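PDB 3WQC: D-threo-3-hydroxyaspartate dehydratase from Delftia, which catalyses the pyridoxal phosphate-dependent deamination of D-threo-3-hydroxyaspartate to oxaloacetate and ammonia, and also dehydrates the L-threo and L-erythro isomers and D-serine. Local coordinates for residues B[249-261]-B[298-310]. Residues are numbered along the deposited sequence; the frame is centred on the assembly and turned at random.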
ATOM      1  N   VAL B 249       4.819  18.063   4.621  1.00 14.19           N
ATOM      2  CA  VAL B 249       5.944  18.204   3.737  1.00 14.92           C
ATOM      3  C   VAL B 249       5.470  18.112   2.282  1.00 14.12           C
ATOM      4  O   VAL B 249       6.006  18.869   1.387  1.00 16.07           O
ATOM      5  CB  VAL B 249       7.113  17.218   4.101  1.00 15.14           C
ATOM      6  CG1 VAL B 249       6.758  15.729   3.826  1.00 15.39           C
ATOM      7  CG2 VAL B 249       8.422  17.574   3.363  1.00 18.13           C
ATOM      8  N   PHE B 250       4.491  17.219   2.045  1.00 14.86           N
ATOM      9  CA  PHE B 250       3.891  17.115   0.705  1.00 13.13           C
ATOM     10  C   PHE B 250       2.483  17.620   0.590  1.00 15.16           C
ATOM     11  O   PHE B 250       2.043  18.030  -0.516  1.00 17.20           O
ATOM     12  CB  PHE B 250       3.908  15.627   0.206  1.00 14.49           C
ATOM     13  CG  PHE B 250       5.303  15.013   0.200  1.00 13.86           C
ATOM     14  CD1 PHE B 250       6.476  15.763  -0.177  1.00 14.44           C
ATOM     15  CD2 PHE B 250       5.441  13.654   0.494  1.00 14.74           C
ATOM     16  CE1 PHE B 250       7.753  15.146  -0.220  1.00 15.39           C
ATOM     17  CE2 PHE B 250       6.706  13.045   0.416  1.00 16.18           C
ATOM     18  CZ  PHE B 250       7.853  13.782   0.097  1.00 14.37           C
ATOM     19  N   PHE B 251       1.682  17.515   1.662  1.00 15.09           N
ATOM     20  CA  PHE B 251       0.251  17.637   1.620  1.00 13.24           C
ATOM     21  C   PHE B 251      -0.407  16.594   0.696  1.00 15.14           C
ATOM     22  O   PHE B 251       0.315  15.766   0.097  1.00 15.41           O
ATOM     23  CB  PHE B 251      -0.259  19.101   1.292  1.00 15.72           C
ATOM     24  CG  PHE B 251       0.033  20.080   2.404  1.00 15.20           C
ATOM     25  CD1 PHE B 251      -0.592  19.903   3.659  1.00 16.90           C
ATOM     26  CD2 PHE B 251       0.861  21.184   2.190  1.00 18.03           C
ATOM     27  CE1 PHE B 251      -0.433  20.872   4.678  1.00 17.44           C
ATOM     28  CE2 PHE B 251       1.054  22.141   3.227  1.00 18.32           C
ATOM     29  CZ  PHE B 251       0.385  21.968   4.447  1.00 18.43           C
ATOM     30  N   ASP B 252      -1.730  16.615   0.644  1.00 15.63           N
ATOM     31  CA  ASP B 252      -2.518  15.658  -0.104  1.00 13.93           C
ATOM     32  C   ASP B 252      -3.939  16.104  -0.142  1.00 14.66           C
ATOM     33  O   ASP B 252      -4.260  17.227   0.367  1.00 16.29           O
ATOM     34  CB  ASP B 252      -2.320  14.216   0.437  1.00 15.97           C
ATOM     35  CG  ASP B 252      -2.764  14.073   1.902  1.00 16.19           C
ATOM     36  OD1 ASP B 252      -3.685  14.849   2.297  1.00 17.25           O
ATOM     37  OD2 ASP B 252      -2.215  13.221   2.639  1.00 14.88           O
ATOM     38  N   LEU B 253      -4.824  15.335  -0.792  1.00 14.80           N
ATOM     39  CA  LEU B 253      -6.193  15.804  -0.947  1.00 15.62           C
ATOM     40  C   LEU B 253      -7.031  15.706   0.334  1.00 16.11           C
ATOM     41  O   LEU B 253      -7.942  16.508   0.556  1.00 16.15           O
ATOM     42  CB  LEU B 253      -6.921  15.014  -2.036  1.00 16.05           C
ATOM     43  CG  LEU B 253      -6.262  15.260  -3.448  1.00 16.53           C
ATOM     44  CD1 LEU B 253      -6.836  14.194  -4.394  1.00 19.33           C
ATOM     45  CD2 LEU B 253      -6.598  16.680  -3.915  1.00 20.98           C
ATOM     46  N   VAL B 254      -6.683  14.760   1.217  1.00 14.61           N
ATOM     47  CA  VAL B 254      -7.338  14.729   2.559  1.00 15.29           C
ATOM     48  C   VAL B 254      -7.007  16.064   3.281  1.00 15.32           C
ATOM     49  O   VAL B 254      -7.928  16.674   3.843  1.00 17.23           O
ATOM     50  CB  VAL B 254      -6.843  13.515   3.363  1.00 14.34           C
ATOM     51  CG1 VAL B 254      -7.100  13.693   4.860  1.00 16.41           C
ATOM     52  CG2 VAL B 254      -7.594  12.302   2.829  1.00 15.33           C
ATOM     53  N   MET B 255      -5.781  16.558   3.231  1.00 15.96           N
ATOM     54  CA  MET B 255      -5.411  17.849   3.863  0.50 14.75           C
ATOM     55  C   MET B 255      -6.116  19.002   3.182  1.00 16.89           C
ATOM     56  O   MET B 255      -6.561  19.962   3.859  1.00 18.66           O
ATOM     57  CB  MET B 255      -3.900  18.127   3.857  0.50 15.19           C
ATOM     58  CG  MET B 255      -3.114  17.186   4.787  0.50 13.37           C
ATOM     59  SD  MET B 255      -3.388  17.483   6.548  0.50 14.12           S
ATOM     60  CE  MET B 255      -4.023  15.945   7.219  0.50 15.82           C
ATOM     61  N   ARG B 256      -6.215  18.963   1.857  1.00 16.92           N
ATOM     62  CA  ARG B 256      -6.946  20.003   1.097  1.00 17.00           C
ATOM     63  C   ARG B 256      -8.400  20.047   1.611  1.00 15.08           C
ATOM     64  O   ARG B 256      -8.956  21.155   1.893  1.00 21.48           O
ATOM     65  CB  ARG B 256      -6.928  19.651  -0.399  1.00 18.92           C
ATOM     66  CG  ARG B 256      -7.639  20.707  -1.238  1.00 21.56           C
ATOM     67  CD  ARG B 256      -9.120  20.318  -1.410  1.00 21.25           C
ATOM     68  NE  ARG B 256      -9.780  21.119  -2.442  1.00 25.62           N
ATOM     69  CZ  ARG B 256     -11.081  21.013  -2.755  1.00 24.94           C
ATOM     70  NH1 ARG B 256     -11.892  20.130  -2.128  1.00 28.67           N
ATOM     71  NH2 ARG B 256     -11.575  21.791  -3.729  1.00 35.92           N
ATOM     72  N   ASN B 257      -9.061  18.886   1.792  1.00 17.24           N
ATOM     73  CA  ASN B 257     -10.417  18.852   2.252  1.00 18.79           C
ATOM     74  C   ASN B 257     -10.579  19.295   3.727  1.00 20.78           C
ATOM     75  O   ASN B 257     -11.631  19.882   4.095  1.00 22.89           O
ATOM     76  CB  ASN B 257     -11.027  17.504   2.083  1.00 18.62           C
ATOM     77  CG  ASN B 257     -11.439  17.232   0.647  1.00 19.47           C
ATOM     78  OD1 ASN B 257     -11.689  18.193  -0.117  1.00 21.97           O
ATOM     79  ND2 ASN B 257     -11.652  15.948   0.307  1.00 18.68           N
ATOM     80  N   ILE B 258      -9.558  19.032   4.555  1.00 17.75           N
ATOM     81  CA  ILE B 258      -9.593  19.493   5.947  1.00 17.52           C
ATOM     82  C   ILE B 258      -9.527  21.024   5.934  1.00 19.93           C
ATOM     83  O   ILE B 258     -10.105  21.674   6.851  1.00 22.83           O
ATOM     84  CB  ILE B 258      -8.397  18.878   6.766  1.00 17.92           C
ATOM     85  CG1 ILE B 258      -8.762  17.420   7.025  1.00 18.67           C
ATOM     86  CG2 ILE B 258      -8.231  19.603   8.155  1.00 21.11           C
ATOM     87  CD1 ILE B 258      -7.498  16.609   7.413  1.00 18.92           C
ATOM     88  N   GLY B 259      -8.840  21.596   4.940  1.00 21.27           N
ATOM     89  CA  GLY B 259      -8.823  23.049   4.710  1.00 23.63           C
ATOM     90  C   GLY B 259      -7.525  23.705   5.054  1.00 21.54           C
ATOM     91  O   GLY B 259      -7.490  24.932   5.160  1.00 30.99           O
ATOM     92  N   VAL B 260      -6.469  22.921   5.261  1.00 19.54           N
ATOM     93  CA  VAL B 260      -5.177  23.467   5.697  1.00 19.80           C
ATOM     94  C   VAL B 260      -4.218  23.632   4.518  1.00 19.33           C
ATOM     95  O   VAL B 260      -3.097  24.163   4.705  1.00 23.95           O
ATOM     96  CB  VAL B 260      -4.574  22.662   6.841  1.00 21.61           C
ATOM     97  CG1 VAL B 260      -5.547  22.729   8.081  1.00 26.81           C
ATOM     98  CG2 VAL B 260      -4.287  21.221   6.407  1.00 25.00           C
ATOM     99  N   CYS B 261      -4.648  23.281   3.281  1.00 20.89           N
ATOM    100  CA  CYS B 261      -3.811  23.612   2.133  1.00 21.68           C
ATOM    101  C   CYS B 261      -4.794  23.670   0.940  1.00 21.70           C
ATOM    102  O   CYS B 261      -5.976  23.290   1.036  1.00 23.48           O
ATOM    103  CB  CYS B 261      -2.725  22.529   1.864  1.00 20.92           C
ATOM    104  SG  CYS B 261      -3.362  20.944   1.351  1.00 22.16           S
ATOM    105  N   GLY B 298      -9.305   8.152   1.816  1.00 13.99           N
ATOM    106  CA  GLY B 298      -9.707   9.082   2.881  1.00 14.62           C
ATOM    107  C   GLY B 298     -10.623  10.195   2.444  1.00 18.02           C
ATOM    108  O   GLY B 298     -11.391  10.706   3.283  1.00 18.37           O
ATOM    109  N   THR B 299     -10.608  10.594   1.142  1.00 15.35           N
ATOM    110  CA  THR B 299     -11.501  11.663   0.729  1.00 15.98           C
ATOM    111  C   THR B 299     -12.945  11.199   0.589  1.00 17.36           C
ATOM    112  O   THR B 299     -13.843  12.094   0.472  1.00 19.35           O
ATOM    113  CB  THR B 299     -11.040  12.318  -0.575  1.00 16.51           C
ATOM    114  OG1 THR B 299     -11.135  11.370  -1.680  1.00 17.29           O
ATOM    115  CG2 THR B 299      -9.605  12.909  -0.433  1.00 18.52           C
ATOM    116  N   ALA B 300     -13.218   9.874   0.632  1.00 17.61           N
ATOM    117  CA  ALA B 300     -14.580   9.342   0.388  1.00 17.10           C
ATOM    118  C   ALA B 300     -15.616   9.913   1.352  1.00 22.80           C
ATOM    119  O   ALA B 300     -16.745  10.180   0.942  1.00 30.86           O
ATOM    120  CB  ALA B 300     -14.653   7.843   0.424  1.00 21.12           C
ATOM    121  N   ARG B 301     -15.231  10.176   2.560  1.00 26.77           N
ATOM    122  CA  ARG B 301     -16.230  10.685   3.524  1.00 30.08           C
ATOM    123  C   ARG B 301     -16.143  12.210   3.715  1.00 27.19           C
ATOM    124  O   ARG B 301     -16.835  12.772   4.575  1.00 38.55           O
ATOM    125  CB  ARG B 301     -15.979  10.067   4.878  1.00 45.07           C
ATOM    126  CG  ARG B 301     -14.571  10.404   5.444  1.00 52.40           C
ATOM    127  CD  ARG B 301     -13.478   9.680   4.667  1.00 33.40           C
ATOM    128  NE  ARG B 301     -13.805   8.240   4.611  1.00 70.26           N
ATOM    129  CZ  ARG B 301     -13.331   7.312   5.449  1.00 94.08           C
ATOM    130  NH1 ARG B 301     -12.459   7.605   6.404  1.00 96.54           N
ATOM    131  NH2 ARG B 301     -13.724   6.062   5.305  1.00153.37           N
ATOM    132  N   GLN B 302     -15.255  12.893   3.025  1.00 21.62           N
ATOM    133  CA  GLN B 302     -15.039  14.298   3.213  1.00 21.14           C
ATOM    134  C   GLN B 302     -15.955  15.105   2.277  1.00 22.41           C
ATOM    135  O   GLN B 302     -16.792  14.507   1.591  1.00 28.22           O
ATOM    136  CB  GLN B 302     -13.585  14.655   2.937  1.00 20.14           C
ATOM    137  CG  GLN B 302     -12.622  14.033   3.955  1.00 18.28           C
ATOM    138  CD  GLN B 302     -11.248  14.565   3.676  1.00 15.40           C
ATOM    139  OE1 GLN B 302     -10.695  14.320   2.558  1.00 16.98           O
ATOM    140  NE2 GLN B 302     -10.596  15.223   4.660  1.00 17.35           N
ATOM    141  N   LYS B 303     -15.801  16.433   2.230  1.00 24.60           N
ATOM    142  CA  LYS B 303     -16.729  17.270   1.492  1.00 27.66           C
ATOM    143  C   LYS B 303     -16.628  17.055  -0.013  1.00 25.93           C
ATOM    144  O   LYS B 303     -17.552  17.373  -0.736  1.00 29.88           O
ATOM    145  CB  LYS B 303     -16.534  18.783   1.819  1.00 32.76           C
ATOM    146  CG  LYS B 303     -15.166  19.413   1.378  1.00 32.01           C
ATOM    147  CD  LYS B 303     -14.856  20.796   1.995  1.00 39.04           C
ATOM    148  CE  LYS B 303     -13.671  21.460   1.311  1.00 43.03           C
ATOM    149  NZ  LYS B 303     -13.494  22.836   1.884  1.00 49.57           N
ATOM    150  N   GLN B 304     -15.497  16.571  -0.487  1.00 22.11           N
ATOM    151  CA  GLN B 304     -15.323  16.311  -1.904  1.00 22.78           C
ATOM    152  C   GLN B 304     -14.558  14.978  -2.090  1.00 20.29           C
ATOM    153  O   GLN B 304     -13.392  14.830  -1.677  1.00 19.24           O
ATOM    154  CB  GLN B 304     -14.557  17.455  -2.561  1.00 23.17           C
ATOM    155  CG  GLN B 304     -14.459  17.139  -4.073  1.00 27.72           C
ATOM    156  CD  GLN B 304     -14.070  18.384  -4.872  1.00 31.08           C
ATOM    157  OE1 GLN B 304     -13.818  19.452  -4.309  1.00 36.30           O
ATOM    158  NE2 GLN B 304     -14.012  18.252  -6.156  1.00 33.59           N
ATOM    159  N   ASP B 305     -15.236  14.027  -2.711  1.00 20.72           N
ATOM    160  CA  ASP B 305     -14.630  12.685  -2.923  1.00 19.66           C
ATOM    161  C   ASP B 305     -13.799  12.725  -4.191  1.00 17.80           C
ATOM    162  O   ASP B 305     -14.354  13.049  -5.286  1.00 23.70           O
ATOM    163  CB  ASP B 305     -15.788  11.683  -3.029  1.00 19.91           C
ATOM    164  CG  ASP B 305     -15.329  10.253  -3.213  1.00 21.95           C
ATOM    165  OD1 ASP B 305     -14.123   9.994  -3.270  1.00 22.62           O
ATOM    166  OD2 ASP B 305     -16.203   9.389  -3.213  1.00 25.19           O
ATOM    167  N   PHE B 306     -12.506  12.444  -4.093  1.00 17.07           N
ATOM    168  CA  PHE B 306     -11.616  12.469  -5.273  1.00 15.00           C
ATOM    169  C   PHE B 306     -11.335  11.031  -5.802  1.00 15.59           C
ATOM    170  O   PHE B 306     -10.373  10.885  -6.571  1.00 17.98           O
ATOM    171  CB  PHE B 306     -10.324  13.191  -4.916  1.00 17.83           C
ATOM    172  CG  PHE B 306     -10.509  14.679  -4.755  1.00 17.40           C
ATOM    173  CD1 PHE B 306     -10.491  15.522  -5.900  1.00 20.84           C
ATOM    174  CD2 PHE B 306     -10.633  15.254  -3.492  1.00 18.61           C
ATOM    175  CE1 PHE B 306     -10.568  16.925  -5.734  1.00 20.54           C
ATOM    176  CE2 PHE B 306     -10.742  16.635  -3.332  1.00 19.75           C
ATOM    177  CZ  PHE B 306     -10.724  17.474  -4.450  1.00 18.65           C
ATOM    178  N   GLY B 307     -12.087  10.020  -5.398  1.00 16.81           N
ATOM    179  CA  GLY B 307     -11.853   8.625  -5.876  1.00 16.46           C
ATOM    180  C   GLY B 307     -10.441   8.250  -5.496  1.00 16.14           C
ATOM    181  O   GLY B 307     -10.021   8.551  -4.363  1.00 15.97           O
ATOM    182  N   TYR B 308      -9.691   7.627  -6.425  1.00 14.84           N
ATOM    183  CA  TYR B 308      -8.323   7.273  -6.190  1.00 14.96           C
ATOM    184  C   TYR B 308      -7.334   8.365  -6.603  1.00 14.39           C
ATOM    185  O   TYR B 308      -6.111   8.138  -6.613  1.00 16.28           O
ATOM    186  CB  TYR B 308      -7.983   5.936  -6.895  1.00 14.14           C
ATOM    187  CG  TYR B 308      -8.580   4.780  -6.176  1.00 13.68           C
ATOM    188  CD1 TYR B 308      -9.889   4.261  -6.456  1.00 15.97           C
ATOM    189  CD2 TYR B 308      -7.813   4.113  -5.168  1.00 15.06           C
ATOM    190  CE1 TYR B 308     -10.423   3.189  -5.721  1.00 16.70           C
ATOM    191  CE2 TYR B 308      -8.379   3.069  -4.448  1.00 17.18           C
ATOM    192  CZ  TYR B 308      -9.612   2.594  -4.735  1.00 15.91           C
ATOM    193  OH  TYR B 308     -10.113   1.528  -4.049  1.00 19.58           O
ATOM    194  N   GLY B 309      -7.837   9.594  -6.893  1.00 15.48           N
ATOM    195  CA  GLY B 309      -6.925  10.717  -7.045  1.00 15.65           C
ATOM    196  C   GLY B 309      -7.455  11.734  -8.038  1.00 16.22           C
ATOM    197  O   GLY B 309      -8.223  11.366  -8.941  1.00 18.22           O
ATOM    198  N   GLN B 310      -7.006  12.965  -7.863  1.00 15.88           N
ATOM    199  CA  GLN B 310      -7.355  14.052  -8.797  1.00 15.64           C
ATOM    200  C   GLN B 310      -6.417  14.051  -9.999  1.00 18.20           C
ATOM    201  O   GLN B 310      -5.210  14.109  -9.859  1.00 18.34           O
ATOM    202  CB  GLN B 310      -7.224  15.412  -8.084  1.00 18.41           C
ATOM    203  CG  GLN B 310      -7.394  16.627  -9.013  1.00 17.34           C
ATOM    204  CD  GLN B 310      -8.767  16.639  -9.649  1.00 18.71           C
ATOM    205  OE1 GLN B 310      -9.791  16.561  -8.959  1.00 23.03           O
ATOM    206  NE2 GLN B 310      -8.818  16.756 -11.025  1.00 21.66           N
TER
HETATM  207  O   HOH W   1     -10.507  23.064   0.970  1.00 57.40           O
HETATM  208  O   HOH W   2     -14.179  17.723   4.152  1.00 25.98           O
HETATM  209  O   HOH W   3     -12.572  22.408   4.577  1.00 34.39           O
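Leu253, in the first turn of helix 253-258, sets CD2 over the Phe306 ring, a CH-pi contact with CD2 4.1 Å from the centroid of that ring, while its CD1 packs on Phe306 CB. Val254 turns CG2 onto the backbone of Gly298, and its carbonyl O, already taken by Ile258 N, accepts a second bond from Gln302 NE2 at 3.1 Å. The short helix, capped at its start by Asp252 and ended by a Schellman motif at Gly259, packs here on the loop 298-310, which lies within the putative serine dehydratase domain and runs into strand 310-312. Arg256 bends at chi2 (-92°); Phe306 CZ then lies over one guanidinium face, the planes almost perpendicular, and NH1 makes a bent bond to Gln304 OE1 at 3.0 Å, OE1 tilted from the guanidinium plane. The same NH1 meets Asn257 OD1 at 2.8 Å, nearly along the C=O axis. Asn257 ND2 spends its two N-H groups on Gln302 OE1, approached from above the carbonyl plane and not on a lone pair, and Gln304 O, both at 2.9 Å; the three bonds together hold the amide's rotation. An alanine here would be likely to leave both acceptors without this donor and Arg256 freer to swing. One water links Lys303 NZ to Arg256 O and another links it to Asn257 O.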